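Local atomic coordinates of putative glycoside hydrolase (Bacteroides ovatus, PDB entry 4ONZ), a protein that is a putative glycoside hydrolase with the five-bladed beta-propeller fold expected for its family. Residues A211-N216 with Y221-E226. Numbering follows the deposited sequence.
Sequences AATSDN and YPVLDE
Thr213 and Tyr221 face each other as the hydrogen-bonded pair of a short antiparallel beta hairpin, strands 210-214 and 221-222, at the outer edge of a propeller blade. Two backbone bonds close this pair: Thr213 N gives to Tyr221 O, and Tyr221 N returns to Thr213 O at 2.8 Å. The next pair, Ala212 and Pro222, is non-hydrogen-bonded, so the proline, which lacks an N-H, costs the ladder nothing there. Beyond it, Val223 N continues the ladder to Ala211 O at 2.9 Å, arriving 39° above the carbonyl plane.

Two waters add bridges, one beside the Ala211-Val223 bond, linking Ala211 N to Val223 O, the other at the Thr213-Tyr221 pair. The second lies 2.8 Å from Thr213 OG1 and donates to Tyr221 O, which therefore receives two bonds. Thr213 OG1 reaches this water because it sits between the backbone N and the carbonyl carbon (chi1 65°).

Apolar contact is slight. Val223 CG2 lies 3.9 Å from Ala211 CB, while Ala212, on the face it shares with Pro222, packs on Met202 and Trp204 of strand 200-204, the neighbouring strand. The Tyr221 side chain crosses that of Thr213 at about a right angle, and Thr213 O lies in the plane of the tyrosine ring, at its edge, 3.8 Å from Tyr221 CD1.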
loop_
_atom_site.group_PDB
_atom_site.type_symbol
_atom_site.label_atom_id
_atom_site.label_comp_id
_atom_site.label_asym_id
_atom_site.label_seq_id
_atom_site.Cartn_x
_atom_site.Cartn_y
_atom_site.Cartn_z
ATOM N N ALA A 211 12.243 5.855 -6.400
ATOM C CA ALA A 211 12.606 6.107 -5.021
ATOM C C ALA A 211 12.516 7.594 -4.702
ATOM O O ALA A 211 12.474 8.443 -5.602
ATOM C CB ALA A 211 14.000 5.586 -4.732
ATOM N N ALA A 212 12.419 7.897 -3.417
ATOM C CA ALA A 212 12.401 9.275 -2.948
ATOM C C ALA A 212 12.957 9.323 -1.538
ATOM O O ALA A 212 12.847 8.349 -0.797
ATOM C CB ALA A 212 11.002 9.846 -2.979
ATOM N N THR A 213 13.568 10.455 -1.184
ATOM C CA THR A 213 14.120 10.647 0.145
ATOM C C THR A 213 13.406 11.821 0.822
ATOM O O THR A 213 12.754 12.621 0.152
ATOM C CB THR A 213 15.634 10.899 0.080
ATOM O OG1 THR A 213 15.881 12.128 -0.601
ATOM C CG2 THR A 213 16.349 9.758 -0.647
ATOM N N SER A 214 13.534 11.918 2.142
ATOM C CA SER A 214 12.904 13.000 2.903
ATOM C C SER A 214 13.581 13.242 4.247
ATOM O O SER A 214 14.069 12.311 4.876
ATOM C CB SER A 214 11.425 12.655 3.156
ATOM O OG SER A 214 10.750 13.658 3.917
ATOM N N ASP A 215 13.596 14.496 4.684
ATOM C CA ASP A 215 14.118 14.841 6.011
ATOM C C ASP A 215 13.041 14.716 7.072
ATOM O O ASP A 215 13.357 14.462 8.223
ATOM C CB ASP A 215 14.599 16.296 6.057
ATOM C CG ASP A 215 15.870 16.519 5.279
ATOM O OD1 ASP A 215 16.711 15.594 5.228
ATOM O OD2 ASP A 215 16.033 17.639 4.749
ATOM N N ASN A 216 11.778 14.893 6.671
ATOM C CA ASN A 216 10.665 14.986 7.612
ATOM C C ASN A 216 9.452 14.071 7.385
ATOM O O ASN A 216 8.445 14.203 8.076
ATOM C CB ASN A 216 10.189 16.446 7.627
ATOM C CG ASN A 216 9.664 16.904 6.276
ATOM O OD1 ASN A 216 9.467 16.098 5.369
ATOM N ND2 ASN A 216 9.439 18.197 6.134
ATOM N N TYR A 221 11.554 13.902 -1.994
ATOM C CA TYR A 221 12.410 14.286 -3.117
ATOM C C TYR A 221 12.687 13.080 -4.009
ATOM O O TYR A 221 13.483 12.223 -3.641
ATOM C CB TYR A 221 13.720 14.884 -2.572
ATOM C CG TYR A 221 13.481 16.225 -1.917
ATOM C CD1 TYR A 221 12.896 16.309 -0.663
ATOM C CD2 TYR A 221 13.795 17.411 -2.576
ATOM C CE1 TYR A 221 12.637 17.534 -0.075
ATOM C CE2 TYR A 221 13.547 18.641 -1.993
ATOM C CZ TYR A 221 12.974 18.695 -0.739
ATOM O OH TYR A 221 12.712 19.910 -0.143
ATOM N N PRO A 222 12.023 13.010 -5.182
ATOM C CA PRO A 222 12.226 11.871 -6.064
ATOM C C PRO A 222 13.687 11.765 -6.488
ATOM O O PRO A 222 14.349 12.789 -6.708
ATOM C CB PRO A 222 11.323 12.175 -7.252
ATOM C CG PRO A 222 10.263 13.082 -6.712
ATOM C CD PRO A 222 10.945 13.898 -5.658
ATOM N N VAL A 223 14.193 10.545 -6.586
ATOM C CA VAL A 223 15.587 10.347 -6.948
ATOM C C VAL A 223 15.708 10.449 -8.460
ATOM O O VAL A 223 14.979 9.776 -9.198
ATOM C CB VAL A 223 16.149 9.013 -6.426
ATOM C CG1 VAL A 223 17.616 8.846 -6.827
ATOM C CG2 VAL A 223 16.017 8.957 -4.909
ATOM N N LEU A 224 16.629 11.310 -8.891
ATOM C CA LEU A 224 16.882 11.594 -10.299
ATOM C C LEU A 224 18.193 10.968 -10.761
ATOM O O LEU A 224 19.127 10.832 -9.973
ATOM C CB LEU A 224 16.968 13.106 -10.502
ATOM C CG LEU A 224 15.738 13.910 -10.080
ATOM C CD1 LEU A 224 15.996 15.400 -10.215
ATOM C CD2 LEU A 224 14.524 13.504 -10.893
ATOM N N ASP A 225 18.252 10.592 -12.035
ATOM C CA ASP A 225 19.464 9.990 -12.614
ATOM C C ASP A 225 20.334 11.071 -13.293
ATOM O O ASP A 225 20.027 12.270 -13.215
ATOM C CB ASP A 225 19.104 8.845 -13.582
ATOM C CG ASP A 225 18.357 9.318 -14.834
ATOM O OD1 ASP A 225 18.392 10.527 -15.165
ATOM O OD2 ASP A 225 17.738 8.461 -15.495
ATOM N N GLU A 226 21.422 10.643 -13.929
ATOM C CA GLU A 226 22.361 11.546 -14.629
ATOM C C GLU A 226 21.717 12.381 -15.758
ATOM O O GLU A 226 22.253 13.432 -16.145
ATOM C CB GLU A 226 23.553 10.751 -15.189
ATOM C CG GLU A 226 23.221 9.821 -16.358
ATOM C CD GLU A 226 22.268 8.684 -16.004
ATOM O OE1 GLU A 226 22.251 8.240 -14.832
ATOM O OE2 GLU A 226 21.542 8.218 -16.907
HETATM O O HOH W 1 13.683 7.411 -8.471
HETATM O O HOH W 2 16.209 12.606 -3.324
#